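Albumin-1 (PDB 1WBA) serves as a 2S-type storage albumin of winged bean seeds and belongs to the Kunitz-type (beta-trefoil) protease inhibitor family. Local coordinates at residues 78-83 against 116-121; 91-96 against 105-110; 100-105 against 156-161. All blocks are in the same frame, centred on the assembly; numbering follows the deposited sequence.

Interaction 1: 78-83 against 116-121; sequences LKINFA and GAFTIQ
Leu78 and Phe118 are joined by a reciprocal pair of backbone hydrogen bonds that forms a single antiparallel bridge, their CA atoms 5.1 Å apart. The bond from Leu78 N to Phe118 O is short, 2.8 Å, and the amide lies almost in line with that carbonyl, although the N-H itself is bent. In return Phe118 N reaches Leu78 O at 3.2 Å along a straighter N-H (166°). No second bridge follows: the axes of strands 78-82 and 116-121 run at 91° to each other, and beyond this point the chains separate.

The side chains make two separate apolar contacts, Leu78 with Ile120 and Ile80 with Phe118. Leu78 CB and CG lie beside Phe118 O, and its CD1 meets the CD1 of Ile120 at 3.7 Å, the two side chains crossing nearly at right angles. In Ile120 the CG1 branch stands anti to the carbonyl carbon (chi1 -63°), and its terminal methyl is thereby brought to Leu78 although the CB does not point there. Ile80 extends its CD1 to Phe118 CB at 4.1 Å, oblique to the ring, whereas Leu78 O lies at the ring edge, near its plane. Ala117 CB adds a methyl beside Leu78 O at 3.6 Å. Phe134 of strand 130-136 meets the Phe118 ring edge-to-face.

All six touching residues are buried, and the polar atoms brought together here are backbone groups that pair with one another. The chemistry therefore implies a single bridge between nearly perpendicular strands inside the trefoil: two hydrogen bonds settle the register, and apolar side chains of Leu78, Ile80, Phe118 and Ile120 pack beside these buried bonds.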
ATOM      1  N   LEU A  78      -5.140   0.928  -9.136  1.00  5.31           N
ATOM      2  CA  LEU A  78      -5.876   0.359  -8.015  1.00  4.45           C
ATOM      3  C   LEU A  78      -6.206   1.302  -6.895  1.00  5.94           C
ATOM      4  O   LEU A  78      -5.535   2.315  -6.689  1.00  6.13           O
ATOM      5  CB  LEU A  78      -5.035  -0.744  -7.366  1.00  5.16           C
ATOM      6  CG  LEU A  78      -4.337  -1.722  -8.297  1.00  5.97           C
ATOM      7  CD1 LEU A  78      -3.307  -2.480  -7.493  1.00  9.41           C
ATOM      8  CD2 LEU A  78      -5.362  -2.652  -8.957  1.00  5.61           C
ATOM      9  N   LYS A  79      -7.191   0.878  -6.117  1.00  6.26           N
ATOM     10  CA  LYS A  79      -7.625   1.557  -4.915  1.00  7.86           C
ATOM     11  C   LYS A  79      -7.386   0.480  -3.856  1.00  8.13           C
ATOM     12  O   LYS A  79      -7.705  -0.698  -4.080  1.00  8.09           O
ATOM     13  CB  LYS A  79      -9.108   1.921  -4.997  1.00 13.49           C
ATOM     14  CG  LYS A  79      -9.663   2.508  -3.704  1.00 23.09           C
ATOM     15  CD  LYS A  79     -10.967   3.275  -3.937  1.00 31.92           C
ATOM     16  CE  LYS A  79     -10.705   4.702  -4.468  1.00 37.17           C
ATOM     17  NZ  LYS A  79     -10.034   4.781  -5.816  1.00 41.21           N
ATOM     18  N   ILE A  80      -6.760   0.854  -2.740  1.00  6.49           N
ATOM     19  CA  ILE A  80      -6.470  -0.095  -1.670  1.00  4.27           C
ATOM     20  C   ILE A  80      -7.115   0.404  -0.398  1.00  5.14           C
ATOM     21  O   ILE A  80      -7.022   1.579  -0.084  1.00  5.47           O
ATOM     22  CB  ILE A  80      -4.938  -0.262  -1.465  1.00  5.78           C
ATOM     23  CG1 ILE A  80      -4.302  -0.826  -2.746  1.00  7.28           C
ATOM     24  CG2 ILE A  80      -4.652  -1.206  -0.305  1.00  3.74           C
ATOM     25  CD1 ILE A  80      -2.793  -0.974  -2.710  1.00  7.36           C
ATOM     26  N   ASN A  81      -7.815  -0.470   0.307  1.00  5.29           N
ATOM     27  CA  ASN A  81      -8.445  -0.060   1.554  1.00  8.85           C
ATOM     28  C   ASN A  81      -8.367  -1.151   2.607  1.00  8.33           C
ATOM     29  O   ASN A  81      -8.296  -2.334   2.276  1.00  9.83           O
ATOM     30  CB  ASN A  81      -9.895   0.383   1.320  1.00 11.04           C
ATOM     31  CG  ASN A  81     -10.835  -0.778   0.987  1.00 14.13           C
ATOM     32  OD1 ASN A  81     -11.308  -1.477   1.880  1.00 18.45           O
ATOM     33  ND2 ASN A  81     -11.136  -0.961  -0.291  1.00 14.65           N
ATOM     34  N   PHE A  82      -8.314  -0.766   3.881  1.00  9.09           N
ATOM     35  CA  PHE A  82      -8.261  -1.763   4.950  1.00  8.43           C
ATOM     36  C   PHE A  82      -9.588  -2.520   4.996  1.00  8.76           C
ATOM     37  O   PHE A  82     -10.658  -1.930   4.895  1.00  8.99           O
ATOM     38  CB  PHE A  82      -7.913  -1.110   6.287  1.00  7.27           C
ATOM     39  CG  PHE A  82      -6.491  -0.661   6.366  1.00  6.23           C
ATOM     40  CD1 PHE A  82      -5.475  -1.590   6.516  1.00  6.61           C
ATOM     41  CD2 PHE A  82      -6.163   0.691   6.242  1.00  5.12           C
ATOM     42  CE1 PHE A  82      -4.134  -1.196   6.538  1.00  5.57           C
ATOM     43  CE2 PHE A  82      -4.826   1.102   6.262  1.00  4.67           C
ATOM     44  CZ  PHE A  82      -3.807   0.158   6.408  1.00  4.82           C
ATOM     45  N   ALA A  83      -9.503  -3.828   5.160  1.00  9.87           N
ATOM     46  CA  ALA A  83     -10.683  -4.670   5.128  1.00 13.58           C
ATOM     47  C   ALA A  83     -11.258  -5.036   6.469  1.00 15.66           C
ATOM     48  O   ALA A  83     -12.411  -5.442   6.568  1.00 19.56           O
ATOM     49  CB  ALA A  83     -10.370  -5.935   4.333  1.00 14.68           C
ATOM     50  N   GLY A 116      -4.186  10.213  -7.338  1.00  8.04           N
ATOM     51  CA  GLY A 116      -3.463   9.215  -8.094  1.00  5.39           C
ATOM     52  C   GLY A 116      -3.943   7.855  -7.672  1.00  7.29           C
ATOM     53  O   GLY A 116      -4.872   7.746  -6.866  1.00  8.61           O
ATOM     54  N   ALA A 117      -3.282   6.819  -8.164  1.00  6.55           N
ATOM     55  CA  ALA A 117      -3.663   5.447  -7.855  1.00  7.46           C
ATOM     56  C   ALA A 117      -2.413   4.640  -7.624  1.00  6.70           C
ATOM     57  O   ALA A 117      -1.323   5.074  -7.977  1.00  7.38           O
ATOM     58  CB  ALA A 117      -4.463   4.834  -9.028  1.00  5.05           C
ATOM     59  N   PHE A 118      -2.584   3.457  -7.046  1.00  6.37           N
ATOM     60  CA  PHE A 118      -1.479   2.555  -6.770  1.00  5.38           C
ATOM     61  C   PHE A 118      -1.415   1.529  -7.878  1.00  5.06           C
ATOM     62  O   PHE A 118      -2.426   1.286  -8.518  1.00  5.30           O
ATOM     63  CB  PHE A 118      -1.725   1.828  -5.442  1.00  6.52           C
ATOM     64  CG  PHE A 118      -1.685   2.731  -4.248  1.00  6.60           C
ATOM     65  CD1 PHE A 118      -0.473   3.084  -3.679  1.00  7.12           C
ATOM     66  CD2 PHE A 118      -2.853   3.266  -3.724  1.00  6.24           C
ATOM     67  CE1 PHE A 118      -0.421   3.968  -2.596  1.00  7.95           C
ATOM     68  CE2 PHE A 118      -2.811   4.146  -2.650  1.00  8.34           C
ATOM     69  CZ  PHE A 118      -1.588   4.501  -2.085  1.00  6.90           C
ATOM     70  N   THR A 119      -0.224   1.003  -8.169  1.00  5.81           N
ATOM     71  CA  THR A 119      -0.079  -0.077  -9.170  1.00  6.29           C
ATOM     72  C   THR A 119       0.886  -1.116  -8.597  1.00  7.04           C
ATOM     73  O   THR A 119       1.598  -0.850  -7.615  1.00  6.56           O
ATOM     74  CB  THR A 119       0.443   0.397 -10.567  1.00  3.32           C
ATOM     75  OG1 THR A 119       1.775   0.892 -10.455  1.00  7.22           O
ATOM     76  CG2 THR A 119      -0.432   1.471 -11.147  1.00  6.18           C
ATOM     77  N   ILE A 120       0.920  -2.290  -9.208  1.00  4.86           N
ATOM     78  CA  ILE A 120       1.789  -3.369  -8.751  1.00  3.18           C
ATOM     79  C   ILE A 120       2.661  -3.831  -9.908  1.00  5.64           C
ATOM     80  O   ILE A 120       2.182  -3.909 -11.047  1.00  6.69           O
ATOM     81  CB  ILE A 120       0.948  -4.604  -8.308  1.00  3.35           C
ATOM     82  CG1 ILE A 120       0.063  -4.262  -7.106  1.00  5.10           C
ATOM     83  CG2 ILE A 120       1.860  -5.776  -8.007  1.00  3.97           C
ATOM     84  CD1 ILE A 120      -1.036  -5.279  -6.809  1.00  4.55           C
ATOM     85  N   GLN A 121       3.932  -4.112  -9.625  1.00  4.19           N
ATOM     86  CA  GLN A 121       4.873  -4.622 -10.621  1.00  5.44           C
ATOM     87  C   GLN A 121       5.699  -5.694  -9.935  1.00  5.82           C
ATOM     88  O   GLN A 121       5.756  -5.719  -8.710  1.00  4.68           O
ATOM     89  CB  GLN A 121       5.833  -3.542 -11.085  1.00  5.51           C
ATOM     90  CG  GLN A 121       5.286  -2.610 -12.103  1.00  5.71           C
ATOM     91  CD  GLN A 121       6.367  -1.777 -12.728  1.00  6.65           C
ATOM     92  OE1 GLN A 121       7.541  -1.872 -12.368  1.00 10.09           O
ATOM     93  NE2 GLN A 121       5.984  -0.924 -13.643  1.00  6.94           N
TER

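Interaction 2: 91-96 against 105-110; sequences VWSVVD and KLAGRY
Ser93 and Lys105 anchor the hairpin through backbone and side chain together. Among the main-chain bonds, Lys105 N gives a straight hydrogen bond to Ser93 O (3.0 Å, N-H...O 164°), whereas the return bond from Ser93 N to Lys105 O is bent and weak. Trp92 and Leu106 form the adjoining non-hydrogen-bonded antiparallel pair. Past it, Ala107 N donates to Val91 O at 2.9 Å, extending the ladder beyond the regular strand.

Side-chain and water bonds add to it. The hydroxyl of Ser93, set between its own backbone N and carbonyl carbon (chi1 75°), donates to Lys105 O at 2.9 Å from well above the carbonyl plane, so that this oxygen receives both the amide and the hydroxyl of one residue. A water accepts from Val91 N and donates to Ala107 O at 2.8 Å. In a bond local to 105-110, the same Ala107 oxygen accepts from Arg109 NH1 at 3.0 Å, the oxygen lying near the plane of the guanidinium, while Asp90 forms a salt bridge with that nitrogen.

Apolar contacts complete the interface. Ala107 CB packs on Ser93 CB at 3.6 Å and on Val91. The two methyls of Val95 divide their work: CG2 lies against the aliphatic start of Lys105, 3.7 Å from its CG, and CG1 touches Tyr110 CB at 3.8 Å. The polar ends of Lys105 and Tyr110 both go to Glu38, the lysine by a salt bridge and the tyrosine by a hydrogen bond.

Within the fold, strand 92-97 is the middle of a three-stranded antiparallel sheet, with 103-106 along one edge and 113-114 along the other. Trp92 packs on Ile80 and meets the ring of Phe82 in strand 78-82, and it also lies against Leu104 of its own hairpin; Leu106 packs on Phe82 too.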
ATOM      1  N   VAL A  91      -9.324   4.097   3.415  1.00  8.26           N
ATOM      2  CA  VAL A  91      -8.610   4.031   2.155  1.00  8.23           C
ATOM      3  C   VAL A  91      -7.188   4.557   2.256  1.00  7.70           C
ATOM      4  O   VAL A  91      -6.928   5.530   2.963  1.00 10.02           O
ATOM      5  CB  VAL A  91      -9.408   4.834   1.087  1.00  8.00           C
ATOM      6  CG1 VAL A  91      -8.669   4.883  -0.245  1.00  8.62           C
ATOM      7  CG2 VAL A  91     -10.792   4.210   0.910  1.00  8.18           C
ATOM      8  N   TRP A  92      -6.265   3.926   1.543  1.00  7.24           N
ATOM      9  CA  TRP A  92      -4.874   4.379   1.545  1.00  4.92           C
ATOM     10  C   TRP A  92      -4.787   5.649   0.706  1.00  7.29           C
ATOM     11  O   TRP A  92      -5.405   5.742  -0.364  1.00  8.05           O
ATOM     12  CB  TRP A  92      -3.981   3.339   0.876  1.00  3.77           C
ATOM     13  CG  TRP A  92      -3.732   2.075   1.651  1.00  4.73           C
ATOM     14  CD1 TRP A  92      -4.470   1.556   2.694  1.00  5.10           C
ATOM     15  CD2 TRP A  92      -2.620   1.200   1.465  1.00  5.06           C
ATOM     16  NE1 TRP A  92      -3.860   0.411   3.169  1.00  7.37           N
ATOM     17  CE2 TRP A  92      -2.729   0.170   2.438  1.00  7.02           C
ATOM     18  CE3 TRP A  92      -1.536   1.183   0.576  1.00  6.54           C
ATOM     19  CZ2 TRP A  92      -1.788  -0.867   2.532  1.00  9.47           C
ATOM     20  CZ3 TRP A  92      -0.601   0.157   0.676  1.00  6.38           C
ATOM     21  CH2 TRP A  92      -0.733  -0.855   1.652  1.00  8.37           C
ATOM     22  N   SER A  93      -3.986   6.608   1.144  1.00  5.01           N
ATOM     23  CA  SER A  93      -3.833   7.834   0.379  1.00  6.02           C
ATOM     24  C   SER A  93      -2.408   8.318   0.524  1.00  5.26           C
ATOM     25  O   SER A  93      -1.689   7.870   1.406  1.00  4.91           O
ATOM     26  CB  SER A  93      -4.804   8.922   0.874  1.00  8.08           C
ATOM     27  OG  SER A  93      -4.400   9.496   2.112  1.00  9.65           O
ATOM     28  N   VAL A  94      -1.990   9.200  -0.376  1.00  4.50           N
ATOM     29  CA  VAL A  94      -0.660   9.791  -0.318  1.00  5.09           C
ATOM     30  C   VAL A  94      -0.839  11.266   0.047  1.00  6.36           C
ATOM     31  O   VAL A  94      -1.633  11.983  -0.564  1.00  7.36           O
ATOM     32  CB  VAL A  94       0.049   9.644  -1.666  1.00  3.86           C
ATOM     33  CG1 VAL A  94       1.362  10.416  -1.685  1.00  3.80           C
ATOM     34  CG2 VAL A  94       0.308   8.160  -1.928  1.00  7.70           C
ATOM     35  N   VAL A  95      -0.135  11.703   1.079  1.00  5.80           N
ATOM     36  CA  VAL A  95      -0.213  13.084   1.542  1.00  6.68           C
ATOM     37  C   VAL A  95       1.157  13.743   1.372  1.00  5.90           C
ATOM     38  O   VAL A  95       2.187  13.156   1.724  1.00  5.90           O
ATOM     39  CB  VAL A  95      -0.650  13.112   3.039  1.00  7.07           C
ATOM     40  CG1 VAL A  95      -0.592  14.534   3.623  1.00  6.25           C
ATOM     41  CG2 VAL A  95      -2.061  12.518   3.180  1.00  4.64           C
ATOM     42  N   ASP A  96       1.192  14.923   0.764  1.00  6.63           N
ATOM     43  CA  ASP A  96       2.467  15.621   0.594  1.00  9.00           C
ATOM     44  C   ASP A  96       2.714  16.330   1.924  1.00  9.36           C
ATOM     45  O   ASP A  96       2.418  17.517   2.108  1.00 10.66           O
ATOM     46  CB  ASP A  96       2.408  16.605  -0.568  1.00 10.56           C
ATOM     47  CG  ASP A  96       3.774  16.987  -1.050  1.00 12.57           C
ATOM     48  OD1 ASP A  96       4.751  16.787  -0.297  1.00 15.20           O
ATOM     49  OD2 ASP A  96       3.883  17.457  -2.194  1.00 18.39           O
ATOM     50  N   LYS A 105      -0.983   7.848   4.312  1.00  4.67           N
ATOM     51  CA  LYS A 105      -1.815   8.199   5.449  1.00  3.58           C
ATOM     52  C   LYS A 105      -3.224   7.698   5.177  1.00  5.47           C
ATOM     53  O   LYS A 105      -3.593   7.432   4.022  1.00  6.49           O
ATOM     54  CB  LYS A 105      -1.892   9.726   5.603  1.00  4.36           C
ATOM     55  CG  LYS A 105      -0.564  10.457   5.824  1.00  2.91           C
ATOM     56  CD  LYS A 105      -0.036  10.225   7.233  1.00  3.99           C
ATOM     57  CE  LYS A 105       0.989  11.302   7.618  1.00  4.62           C
ATOM     58  NZ  LYS A 105       1.602  10.974   8.940  1.00  3.85           N
ATOM     59  N   LEU A 106      -4.015   7.568   6.233  1.00  5.24           N
ATOM     60  CA  LEU A 106      -5.410   7.180   6.061  1.00  8.87           C
ATOM     61  C   LEU A 106      -6.043   8.377   5.335  1.00  9.59           C
ATOM     62  O   LEU A 106      -5.740   9.534   5.649  1.00  8.82           O
ATOM     63  CB  LEU A 106      -6.093   6.960   7.412  1.00  8.83           C
ATOM     64  CG  LEU A 106      -5.641   5.732   8.208  1.00 10.50           C
ATOM     65  CD1 LEU A 106      -6.608   5.519   9.354  1.00 12.05           C
ATOM     66  CD2 LEU A 106      -5.595   4.496   7.323  1.00  6.91           C
ATOM     67  N   ALA A 107      -6.866   8.094   4.334  1.00  8.05           N
ATOM     68  CA  ALA A 107      -7.508   9.135   3.541  1.00  9.14           C
ATOM     69  C   ALA A 107      -8.583   9.899   4.292  1.00  9.29           C
ATOM     70  O   ALA A 107      -9.201   9.364   5.215  1.00 11.96           O
ATOM     71  CB  ALA A 107      -8.116   8.525   2.290  1.00  7.80           C
ATOM     72  N   GLY A 108      -8.793  11.144   3.872  1.00 10.91           N
ATOM     73  CA  GLY A 108      -9.830  11.990   4.433  1.00 13.39           C
ATOM     74  C   GLY A 108      -9.538  12.703   5.721  1.00 13.35           C
ATOM     75  O   GLY A 108     -10.449  13.248   6.326  1.00 15.76           O
ATOM     76  N   ARG A 109      -8.280  12.715   6.131  1.00 13.77           N
ATOM     77  CA  ARG A 109      -7.893  13.364   7.379  1.00 15.61           C
ATOM     78  C   ARG A 109      -7.022  14.589   7.098  1.00 14.22           C
ATOM     79  O   ARG A 109      -7.256  15.656   7.652  1.00 18.69           O
ATOM     80  CB  ARG A 109      -7.152  12.380   8.292  1.00 18.88           C
ATOM     81  CG  ARG A 109      -7.718  10.961   8.311  1.00 25.29           C
ATOM     82  CD  ARG A 109      -9.114  10.897   8.903  1.00 28.62           C
ATOM     83  NE  ARG A 109      -9.302   9.696   9.722  1.00 35.24           N
ATOM     84  CZ  ARG A 109      -9.588   8.477   9.259  1.00 36.87           C
ATOM     85  NH1 ARG A 109      -9.735   8.253   7.955  1.00 35.28           N
ATOM     86  NH2 ARG A 109      -9.726   7.469  10.117  1.00 36.16           N
ATOM     87  N   TYR A 110      -6.023  14.440   6.239  1.00 10.82           N
ATOM     88  CA  TYR A 110      -5.143  15.548   5.872  1.00 10.92           C
ATOM     89  C   TYR A 110      -5.656  16.192   4.611  1.00 12.02           C
ATOM     90  O   TYR A 110      -6.116  15.500   3.699  1.00 11.97           O
ATOM     91  CB  TYR A 110      -3.725  15.057   5.631  1.00  7.96           C
ATOM     92  CG  TYR A 110      -3.046  14.658   6.907  1.00  8.96           C
ATOM     93  CD1 TYR A 110      -2.561  15.628   7.776  1.00  9.20           C
ATOM     94  CD2 TYR A 110      -2.890  13.319   7.249  1.00  7.28           C
ATOM     95  CE1 TYR A 110      -1.944  15.284   8.947  1.00 11.20           C
ATOM     96  CE2 TYR A 110      -2.269  12.953   8.428  1.00  7.61           C
ATOM     97  CZ  TYR A 110      -1.798  13.944   9.267  1.00 11.72           C
ATOM     98  OH  TYR A 110      -1.185  13.613  10.439  1.00 12.40           O
TER
HETATM   99  O   HOH W   1     -10.199   6.732   4.810  1.00 15.56           O

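Interaction 3: 100-105 against 156-161; sequences DGQQLK and LVVSYQ
Leu156 opens the contact by accepting a hydrogen bond from Leu104 N at its carbonyl O, 3.0 Å away and with the amide close to the line of the C=O bond. Its CD1 lies 3.8 Å from Leu104 CD1, the two leucines packing at a slant. Val157 faces Gln103 across a single bridge with CA atoms only 4.2 Å apart; its CG1 runs alongside the glutamine and touches NE2 at 3.7 Å, while OE1 of Gln103 is hydrogen-bonded to Arg155 NH1. Val158 N then donates almost straight (174°) to Gln102 O at 2.9 Å, approaching from above the carbonyl plane. Val158 CG2 meets Leu104 CD2 at 3.9 Å. Leu104 thus touches Leu156 through CD1 and Val158 through CD2. An alanine here lacks both methyls, which would probably open a gap beside Leu156 and Val158 and leave each without its leucine partner.

The N-to-C directions of 103-105 and 156-159 differ by 132°, and the chain turns a corner at Gln102. Strands 45-48 and 142-148 pair with 154-159, and Ile46 touches both leucines, while Trp92 and Val94 of strand 92-97 adjoin Leu104.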
ATOM      1  N   ASP A 100       8.300  16.399   5.683  1.00 14.34           N
ATOM      2  CA  ASP A 100       8.783  15.052   5.403  1.00 16.93           C
ATOM      3  C   ASP A 100       8.764  14.625   3.957  1.00 16.74           C
ATOM      4  O   ASP A 100       9.715  14.015   3.498  1.00 21.09           O
ATOM      5  CB  ASP A 100       8.006  14.031   6.234  1.00 18.87           C
ATOM      6  CG  ASP A 100       8.091  14.310   7.711  1.00 23.93           C
ATOM      7  OD1 ASP A 100       9.208  14.571   8.194  1.00 28.18           O
ATOM      8  OD2 ASP A 100       7.047  14.305   8.381  1.00 29.72           O
ATOM      9  N   GLY A 101       7.651  14.862   3.275  1.00 14.10           N
ATOM     10  CA  GLY A 101       7.518  14.474   1.885  1.00 11.09           C
ATOM     11  C   GLY A 101       6.257  13.643   1.732  1.00 10.10           C
ATOM     12  O   GLY A 101       5.458  13.556   2.669  1.00  7.37           O
ATOM     13  N   GLN A 102       6.089  13.024   0.562  1.00  7.68           N
ATOM     14  CA  GLN A 102       4.918  12.185   0.289  1.00  7.87           C
ATOM     15  C   GLN A 102       5.004  10.856   1.032  1.00  5.55           C
ATOM     16  O   GLN A 102       6.006  10.139   0.928  1.00  4.17           O
ATOM     17  CB  GLN A 102       4.760  11.957  -1.217  1.00  8.87           C
ATOM     18  CG  GLN A 102       4.672  13.267  -1.978  1.00 16.34           C
ATOM     19  CD  GLN A 102       4.281  13.126  -3.440  1.00 20.03           C
ATOM     20  OE1 GLN A 102       4.090  14.124  -4.123  1.00 25.58           O
ATOM     21  NE2 GLN A 102       4.136  11.899  -3.915  1.00 22.53           N
ATOM     22  N   GLN A 103       3.968  10.569   1.817  1.00  6.16           N
ATOM     23  CA  GLN A 103       3.905   9.362   2.635  1.00  7.86           C
ATOM     24  C   GLN A 103       2.489   8.866   2.662  1.00  4.95           C
ATOM     25  O   GLN A 103       1.558   9.622   2.360  1.00  5.94           O
ATOM     26  CB  GLN A 103       4.297   9.673   4.074  1.00  8.80           C
ATOM     27  CG  GLN A 103       5.447  10.607   4.205  1.00 18.36           C
ATOM     28  CD  GLN A 103       5.914  10.727   5.624  1.00 21.58           C
ATOM     29  OE1 GLN A 103       5.115  10.892   6.544  1.00 21.51           O
ATOM     30  NE2 GLN A 103       7.224  10.624   5.819  1.00 26.94           N
ATOM     31  N   LEU A 104       2.313   7.619   3.083  1.00  4.72           N
ATOM     32  CA  LEU A 104       0.975   7.035   3.150  1.00  6.31           C
ATOM     33  C   LEU A 104       0.240   7.356   4.452  1.00  5.82           C
ATOM     34  O   LEU A 104       0.763   7.154   5.547  1.00  5.29           O
ATOM     35  CB  LEU A 104       1.005   5.517   2.936  1.00  5.97           C
ATOM     36  CG  LEU A 104       1.635   4.970   1.654  1.00 10.94           C
ATOM     37  CD1 LEU A 104       1.187   3.536   1.464  1.00 11.12           C
ATOM     38  CD2 LEU A 104       1.224   5.785   0.473  1.00 13.48           C
ATOM     39  N   LYS A 105      -0.983   7.848   4.312  1.00  4.67           N
ATOM     40  CA  LYS A 105      -1.815   8.199   5.449  1.00  3.58           C
ATOM     41  C   LYS A 105      -3.224   7.698   5.177  1.00  5.47           C
ATOM     42  O   LYS A 105      -3.593   7.432   4.022  1.00  6.49           O
ATOM     43  CB  LYS A 105      -1.892   9.726   5.603  1.00  4.36           C
ATOM     44  CG  LYS A 105      -0.564  10.457   5.824  1.00  2.91           C
ATOM     45  CD  LYS A 105      -0.036  10.225   7.233  1.00  3.99           C
ATOM     46  CE  LYS A 105       0.989  11.302   7.618  1.00  4.62           C
ATOM     47  NZ  LYS A 105       1.602  10.974   8.940  1.00  3.85           N
ATOM     48  N   LEU A 156       5.790   4.333   5.339  1.00  8.06           N
ATOM     49  CA  LEU A 156       5.764   3.990   3.923  1.00  8.07           C
ATOM     50  C   LEU A 156       5.801   5.325   3.199  1.00  6.30           C
ATOM     51  O   LEU A 156       4.886   6.139   3.331  1.00  7.18           O
ATOM     52  CB  LEU A 156       4.491   3.215   3.578  1.00  5.91           C
ATOM     53  CG  LEU A 156       4.397   1.782   4.119  1.00 10.57           C
ATOM     54  CD1 LEU A 156       3.194   1.096   3.546  1.00 13.41           C
ATOM     55  CD2 LEU A 156       5.598   1.002   3.734  1.00 12.78           C
ATOM     56  N   VAL A 157       6.902   5.577   2.503  1.00  7.15           N
ATOM     57  CA  VAL A 157       7.088   6.828   1.781  1.00  7.95           C
ATOM     58  C   VAL A 157       7.076   6.636   0.260  1.00  8.53           C
ATOM     59  O   VAL A 157       7.352   5.546  -0.254  1.00  7.89           O
ATOM     60  CB  VAL A 157       8.371   7.554   2.225  1.00  6.13           C
ATOM     61  CG1 VAL A 157       8.334   7.782   3.731  1.00  8.94           C
ATOM     62  CG2 VAL A 157       9.601   6.764   1.849  1.00 10.42           C
ATOM     63  N   VAL A 158       6.753   7.706  -0.453  1.00  7.61           N
ATOM     64  CA  VAL A 158       6.670   7.657  -1.902  1.00  8.98           C
ATOM     65  C   VAL A 158       7.682   8.594  -2.556  1.00  9.87           C
ATOM     66  O   VAL A 158       7.672   9.802  -2.309  1.00 10.09           O
ATOM     67  CB  VAL A 158       5.234   8.049  -2.373  1.00  9.98           C
ATOM     68  CG1 VAL A 158       5.103   7.976  -3.893  1.00 12.18           C
ATOM     69  CG2 VAL A 158       4.201   7.144  -1.728  1.00  9.87           C
ATOM     70  N   SER A 159       8.575   8.036  -3.361  1.00  9.40           N
ATOM     71  CA  SER A 159       9.535   8.845  -4.085  1.00 11.02           C
ATOM     72  C   SER A 159      10.164   8.045  -5.212  1.00 10.90           C
ATOM     73  O   SER A 159      10.116   6.808  -5.226  1.00 10.89           O
ATOM     74  CB  SER A 159      10.613   9.433  -3.160  1.00 15.06           C
ATOM     75  OG  SER A 159      11.672   8.534  -2.927  1.00 20.52           O
ATOM     76  N   TYR A 160      10.694   8.773  -6.191  1.00 13.22           N
ATOM     77  CA  TYR A 160      11.367   8.178  -7.346  1.00 15.54           C
ATOM     78  C   TYR A 160      12.582   7.388  -6.875  1.00 16.51           C
ATOM     79  O   TYR A 160      12.941   6.363  -7.444  1.00 19.23           O
ATOM     80  CB  TYR A 160      11.875   9.290  -8.281  1.00 13.05           C
ATOM     81  CG  TYR A 160      10.809  10.082  -8.997  1.00 14.11           C
ATOM     82  CD1 TYR A 160       9.761   9.439  -9.658  1.00 10.38           C
ATOM     83  CD2 TYR A 160      10.868  11.478  -9.053  1.00 13.53           C
ATOM     84  CE1 TYR A 160       8.803  10.155 -10.354  1.00 11.96           C
ATOM     85  CE2 TYR A 160       9.912  12.210  -9.758  1.00 12.70           C
ATOM     86  CZ  TYR A 160       8.880  11.536 -10.405  1.00 13.33           C
ATOM     87  OH  TYR A 160       7.918  12.235 -11.101  1.00 14.50           O
ATOM     88  N   GLN A 161      13.183   7.867  -5.797  1.00 20.59           N
ATOM     89  CA  GLN A 161      14.400   7.275  -5.272  1.00 24.04           C
ATOM     90  C   GLN A 161      14.263   6.264  -4.137  1.00 24.33           C
ATOM     91  O   GLN A 161      15.267   5.716  -3.674  1.00 27.07           O
ATOM     92  CB  GLN A 161      15.378   8.406  -4.909  1.00 25.16           C
TER

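Overall arrangement
Along the chain, the first of these segments is 78-83, reached after four earlier strands; strand 116-122 later closes the loop of interaction 1. Before that return, the hairpin of interaction 2 closes its own short loop entirely within the larger one. Interaction 3 starts inside both loops, at 100-105, and closes only at 156-161, so it crosses interactions 1 and 2. It shares Lys105 with interaction 2. Interaction 1 joins two strands of the larger sheet, interaction 2 builds the small sheet, and interaction 3 attaches the small sheet to strand 154-159 of the larger one. A second link is the probable hydrogen bond from Trp92 N to Ile80 O, and Leu104 CD2 packs on Phe118.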